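Aldehyde dehydrogenase 12 (Zea mays, PDB 6D97) catalyses the NAD-dependent oxidation of L-glutamate gamma-semialdehyde, the last step of proline catabolism in plants. Local coordinates at residues Asn259-Leu262 against Leu263-Pro267; Ser276-Ala279 against Glu280-Ala284. All coordinates share one frame; numbering follows the deposited sequence.

Interaction 1 of 2, residues Asn259-Leu262 against Leu263-Pro267; sequences NKLL and LEANP. With NAD (nicotinamide-adenine-dinucleotide), chain E.
Leu263 N, Glu264 N and Ala265 N reach back one helical turn to the carbonyl oxygens of Asn259, Lys260 and Leu261, and these i to i+4 bonds carry the last turns of helix 255-265. The bond from Ala265 N to Leu261 O, at 2.7 Å and 161°, is the shortest of the three. At the C-terminal end the pattern frays: Asn266 N makes a weak bond to Leu262 O, and Asn266 itself takes a positive phi, turning the chain out of the helix into Pro267.

Two apolar contacts accompany these bonds. With its CG anti to the backbone N (chi1 173°), Leu261 carries CD1 to within 3.9 Å of the methyl CB of Ala265, again four residues on, and Met86 of helix 83-90 packs against both. Leu262 meets the proline ring across the helix end, CD2 lying 3.9 Å from Pro267 CG with the two side chains at about a right angle.

The polar chemistry gathers at Asn259. Its OD1 accepts the adenine amino group, NAD N6A, at 2.8 Å and 161°, and also bonds Lys281 NZ, while ND2 donates to Asp285 OD2, so both ends of the buried amide are engaged. Leu263 packs alongside, pointing the same way, its CD1 3.8 Å from Asn259 ND2. Were alanine to stand here in place of Asn259, the adenine amino group and Lys281 would probably lose their shared acceptor, and Asp285 its amide donor. A helix of the Rossmann-type NAD-binding domain of aldehyde dehydrogenases thus offers an asparagine to the adenine end of the cofactor.

Interaction 2 of 2, residues Ser276-Ala279 against Glu280-Ala284; sequences SRVA and EKLAA. With NAD (nicotinamide-adenine-dinucleotide), chain E.
Val278 and Leu282, one turn apart on helix 276-285, form the close-packed side of this contact, with Val278 CG1 4.1 Å from Leu282 CG and both side chains against NAD. CG1 of Val278, anti to the backbone N (chi1 178°), meets the adenine at C5A (3.4 Å), whereas CG2 approaches the phosphate oxygen NAD O1A at 3.2 Å. Leu282 continues the apolar surface along the base, its CD2 3.6 Å from NAD N1A. The backbone bond from Leu282 N to Val278 O (2.8 Å, 168°) ties the same two residues. Ala279 and Ala283, joined by the next bond of the series, set their methyl groups against Leu292 and Val290 of strand 290-293. The helix is the crossover of a beta-alpha-beta unit between strands 269-273 and 290-293 in the Rossmann-type domain.

Toward solvent the contact is looser. The side chain of Arg277 is exposed and stays clear of close contact with 280-284, though Val278 CG2, its neighbour in sequence, covers one guanidinium face. Lys281 extends past the adenine to a salt bridge with Asp285. Glu280 is intermediate, at the subunit interface: its CG lies 3.3 Å from Ser276 O, its carboxylate pairs with Arg510, and its chain packs on Lys287 of the second subunit.

In the fold
Interactions 1 and 2 are local contacts, each built on one helix, in series along the NAD-binding domain, their centres about 14 Å apart, and each combines buried residues with an exposed side. They meet at the adenine, where Leu262 and Leu282 pack together beside the base. Their chemistry at the cofactor differs. Asn259, within helix 255-265, supplies a directional polar contact to the base, whereas residues 276-284, on the crossover helix nearer the chain's centre, supply mainly aliphatic van der Waals contacts to base and phosphate. Interaction 2 also reaches the second subunit, while interaction 1 touches no other protein chain of the assembly.

Interaction 1 of 2, residues Asn259-Leu262 against Leu263-Pro267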
loop_
_atom_site.group_PDB
_atom_site.type_symbol
_atom_site.label_atom_id
_atom_site.label_comp_id
_atom_site.label_asym_id
_atom_site.label_seq_id
_atom_site.Cartn_x
_atom_site.Cartn_y
_atom_site.Cartn_z
ATOM N N ASN A 259 1.725 37.804 5.939
ATOM C CA ASN A 259 2.580 37.739 4.761
ATOM C C ASN A 259 4.025 38.052 5.125
ATOM O O ASN A 259 4.951 37.349 4.703
ATOM C CB ASN A 259 2.071 38.708 3.693
ATOM C CG ASN A 259 2.236 38.170 2.285
ATOM O OD1 ASN A 259 1.321 38.259 1.467
ATOM N ND2 ASN A 259 3.403 37.601 1.995
ATOM N N LYS A 260 4.235 39.102 5.923
ATOM C CA LYS A 260 5.588 39.455 6.338
ATOM C C LYS A 260 6.224 38.336 7.152
ATOM O O LYS A 260 7.412 38.037 6.986
ATOM C CB LYS A 260 5.580 40.748 7.152
ATOM C CG LYS A 260 5.038 41.973 6.447
ATOM C CD LYS A 260 5.128 43.161 7.396
ATOM C CE LYS A 260 3.990 44.146 7.203
ATOM N NZ LYS A 260 4.107 44.895 5.926
ATOM N N LEU A 261 5.451 37.714 8.047
ATOM C CA LEU A 261 5.997 36.635 8.861
ATOM C C LEU A 261 6.447 35.466 7.994
ATOM O O LEU A 261 7.491 34.856 8.253
ATOM C CB LEU A 261 4.965 36.177 9.889
ATOM C CG LEU A 261 5.347 34.933 10.689
ATOM C CD1 LEU A 261 6.629 35.168 11.473
ATOM C CD2 LEU A 261 4.215 34.532 11.616
ATOM N N LEU A 262 5.676 35.150 6.948
ATOM C CA LEU A 262 6.041 34.051 6.058
ATOM C C LEU A 262 7.356 34.331 5.345
ATOM O O LEU A 262 8.190 33.432 5.190
ATOM C CB LEU A 262 4.932 33.808 5.035
ATOM C CG LEU A 262 3.572 33.321 5.540
ATOM C CD1 LEU A 262 2.576 33.226 4.388
ATOM C CD2 LEU A 262 3.708 31.985 6.243
ATOM N N LEU A 263 7.558 35.568 4.900
ATOM C CA LEU A 263 8.784 35.909 4.192
ATOM C C LEU A 263 9.962 36.130 5.129
ATOM O O LEU A 263 11.113 36.023 4.692
ATOM C CB LEU A 263 8.549 37.150 3.331
ATOM C CG LEU A 263 7.571 36.899 2.182
ATOM C CD1 LEU A 263 7.166 38.193 1.492
ATOM C CD2 LEU A 263 8.183 35.927 1.184
ATOM N N GLU A 264 9.705 36.422 6.403
ATOM C CA GLU A 264 10.781 36.623 7.363
ATOM C C GLU A 264 11.165 35.336 8.081
ATOM O O GLU A 264 12.349 35.110 8.351
ATOM C CB GLU A 264 10.381 37.690 8.386
ATOM C CG GLU A 264 10.441 39.112 7.852
ATOM C CD GLU A 264 11.355 39.995 8.676
ATOM O OE1 GLU A 264 10.848 40.752 9.530
ATOM O OE2 GLU A 264 12.587 39.916 8.480
ATOM N N ALA A 265 10.187 34.487 8.399
ATOM C CA ALA A 265 10.480 33.238 9.090
ATOM C C ALA A 265 10.870 32.122 8.134
ATOM O O ALA A 265 11.498 31.147 8.565
ATOM C CB ALA A 265 9.275 32.803 9.929
ATOM N N ASN A 266 10.523 32.255 6.851
ATOM C CA ASN A 266 10.778 31.271 5.806
ATOM C C ASN A 266 10.394 29.872 6.269
ATOM O O ASN A 266 11.271 29.010 6.413
ATOM C CB ASN A 266 12.250 31.291 5.385
ATOM C CG ASN A 266 12.694 32.648 4.874
ATOM O OD1 ASN A 266 13.607 33.261 5.428
ATOM N ND2 ASN A 266 12.054 33.124 3.810
ATOM N N PRO A 267 9.114 29.606 6.526
ATOM C CA PRO A 267 8.722 28.243 6.884
ATOM C C PRO A 267 8.947 27.313 5.705
ATOM O O PRO A 267 8.885 27.721 4.543
ATOM C CB PRO A 267 7.236 28.378 7.225
ATOM C CG PRO A 267 6.782 29.528 6.407
ATOM C CD PRO A 267 7.944 30.487 6.370
HETATM P PA NAD E . -8.907 34.863 2.341
HETATM O O1A NAD E . -7.872 34.527 1.220
HETATM O O2A NAD E . -9.514 36.177 2.400
HETATM O O5B NAD E . -8.484 34.846 3.757
HETATM C C5B NAD E . -8.156 33.623 4.370
HETATM C C4B NAD E . -7.012 33.721 5.375
HETATM O O4B NAD E . -5.788 34.112 4.778
HETATM C C3B NAD E . -7.301 34.642 6.516
HETATM O O3B NAD E . -6.812 34.128 7.694
HETATM C C2B NAD E . -6.577 35.859 6.131
HETATM O O2B NAD E . -6.240 36.601 7.240
HETATM C C1B NAD E . -5.394 35.279 5.450
HETATM N N9A NAD E . -4.726 36.156 4.512
HETATM C C8A NAD E . -5.286 37.066 3.634
HETATM N N7A NAD E . -4.313 37.648 2.925
HETATM C C5A NAD E . -3.082 37.125 3.308
HETATM C C6A NAD E . -1.770 37.337 2.929
HETATM N N6A NAD E . -1.473 38.303 1.908
HETATM N N1A NAD E . -0.777 36.648 3.512
HETATM C C2A NAD E . -1.023 35.728 4.479
HETATM N N3A NAD E . -2.299 35.491 4.878
HETATM C C4A NAD E . -3.327 36.162 4.319
HETATM O O3 NAD E . -10.140 34.075 2.451
HETATM P PN NAD E . -11.627 34.604 2.265
HETATM O O1N NAD E . -12.462 33.272 2.235
HETATM O O2N NAD E . -12.077 35.412 3.447
HETATM O O5D NAD E . -11.870 35.347 0.979
#

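Interaction 2 of 2, residues Ser276-Ala279 against Glu280-Ala284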
loop_
_atom_site.group_PDB
_atom_site.type_symbol
_atom_site.label_atom_id
_atom_site.label_comp_id
_atom_site.label_asym_id
_atom_site.label_seq_id
_atom_site.Cartn_x
_atom_site.Cartn_y
_atom_site.Cartn_z
ATOM N N SER A 276 -8.768 32.418 -3.783
ATOM C CA SER A 276 -7.832 32.128 -4.866
ATOM C C SER A 276 -6.845 33.270 -5.079
ATOM O O SER A 276 -5.704 33.032 -5.493
ATOM C CB SER A 276 -8.598 31.842 -6.163
ATOM O OG SER A 276 -7.726 31.479 -7.221
ATOM N N ARG A 277 -7.266 34.506 -4.806
ATOM C CA ARG A 277 -6.386 35.659 -4.972
ATOM C C ARG A 277 -5.188 35.574 -4.031
ATOM O O ARG A 277 -4.038 35.745 -4.450
ATOM C CB ARG A 277 -7.181 36.947 -4.736
ATOM C CG ARG A 277 -6.640 38.188 -5.433
ATOM C CD ARG A 277 -5.863 39.061 -4.471
ATOM N NE ARG A 277 -6.688 39.499 -3.349
ATOM C CZ ARG A 277 -6.214 39.734 -2.131
ATOM N NH1 ARG A 277 -4.923 39.564 -1.884
ATOM N NH2 ARG A 277 -7.028 40.127 -1.161
ATOM N N VAL A 278 -5.440 35.293 -2.750
ATOM C CA VAL A 278 -4.357 35.225 -1.773
ATOM C C VAL A 278 -3.505 33.980 -1.998
ATOM O O VAL A 278 -2.284 34.002 -1.801
ATOM C CB VAL A 278 -4.927 35.270 -0.343
ATOM C CG1 VAL A 278 -3.815 35.146 0.677
ATOM C CG2 VAL A 278 -5.715 36.550 -0.118
ATOM N N ALA A 279 -4.134 32.878 -2.419
ATOM C CA ALA A 279 -3.399 31.634 -2.627
ATOM C C ALA A 279 -2.332 31.788 -3.702
ATOM O O ALA A 279 -1.206 31.301 -3.545
ATOM C CB ALA A 279 -4.369 30.510 -2.996
ATOM N N GLU A 280 -2.669 32.463 -4.805
ATOM C CA GLU A 280 -1.706 32.645 -5.887
ATOM C C GLU A 280 -0.619 33.644 -5.502
ATOM O O GLU A 280 0.549 33.464 -5.865
ATOM C CB GLU A 280 -2.427 33.090 -7.161
ATOM C CG GLU A 280 -3.403 32.061 -7.714
ATOM C CD GLU A 280 -2.720 30.762 -8.093
ATOM O OE1 GLU A 280 -1.566 30.814 -8.569
ATOM O OE2 GLU A 280 -3.331 29.690 -7.904
ATOM N N LYS A 281 -0.986 34.703 -4.774
ATOM C CA LYS A 281 0.011 35.648 -4.275
ATOM C C LYS A 281 1.002 34.952 -3.349
ATOM O O LYS A 281 2.218 35.135 -3.472
ATOM C CB LYS A 281 -0.680 36.802 -3.549
ATOM C CG LYS A 281 0.259 37.903 -3.084
ATOM C CD LYS A 281 -0.383 38.732 -1.982
ATOM C CE LYS A 281 0.444 39.961 -1.653
ATOM N NZ LYS A 281 1.857 39.599 -1.366
ATOM N N LEU A 282 0.493 34.147 -2.411
ATOM C CA LEU A 282 1.375 33.411 -1.511
ATOM C C LEU A 282 2.207 32.386 -2.268
ATOM O O LEU A 282 3.392 32.197 -1.968
ATOM C CB LEU A 282 0.565 32.729 -0.408
ATOM C CG LEU A 282 0.025 33.611 0.719
ATOM C CD1 LEU A 282 -0.378 32.764 1.915
ATOM C CD2 LEU A 282 1.072 34.629 1.121
ATOM N N ALA A 283 1.604 31.709 -3.252
ATOM C CA ALA A 283 2.352 30.737 -4.042
ATOM C C ALA A 283 3.504 31.393 -4.786
ATOM O O ALA A 283 4.533 30.754 -5.032
ATOM C CB ALA A 283 1.424 30.027 -5.029
ATOM N N ALA A 284 3.350 32.667 -5.153
ATOM C CA ALA A 284 4.433 33.386 -5.806
ATOM C C ALA A 284 5.449 33.890 -4.790
ATOM O O ALA A 284 6.660 33.751 -4.995
ATOM C CB ALA A 284 3.877 34.547 -6.634
HETATM P PA NAD E . -8.907 34.863 2.341
HETATM O O1A NAD E . -7.872 34.527 1.220
HETATM O O2A NAD E . -9.514 36.177 2.400
HETATM O O5B NAD E . -8.484 34.846 3.757
HETATM C C5B NAD E . -8.156 33.623 4.370
HETATM C C4B NAD E . -7.012 33.721 5.375
HETATM O O4B NAD E . -5.788 34.112 4.778
HETATM C C3B NAD E . -7.301 34.642 6.516
HETATM O O3B NAD E . -6.812 34.128 7.694
HETATM C C2B NAD E . -6.577 35.859 6.131
HETATM O O2B NAD E . -6.240 36.601 7.240
HETATM C C1B NAD E . -5.394 35.279 5.450
HETATM N N9A NAD E . -4.726 36.156 4.512
HETATM C C8A NAD E . -5.286 37.066 3.634
HETATM N N7A NAD E . -4.313 37.648 2.925
HETATM C C5A NAD E . -3.082 37.125 3.308
HETATM C C6A NAD E . -1.770 37.337 2.929
HETATM N N6A NAD E . -1.473 38.303 1.908
HETATM N N1A NAD E . -0.777 36.648 3.512
HETATM C C2A NAD E . -1.023 35.728 4.479
HETATM N N3A NAD E . -2.299 35.491 4.878
HETATM C C4A NAD E . -3.327 36.162 4.319
HETATM O O3 NAD E . -10.140 34.075 2.451
HETATM P PN NAD E . -11.627 34.604 2.265
HETATM O O1N NAD E . -12.462 33.272 2.235
HETATM O O2N NAD E . -12.077 35.412 3.447
HETATM O O5D NAD E . -11.870 35.347 0.979
#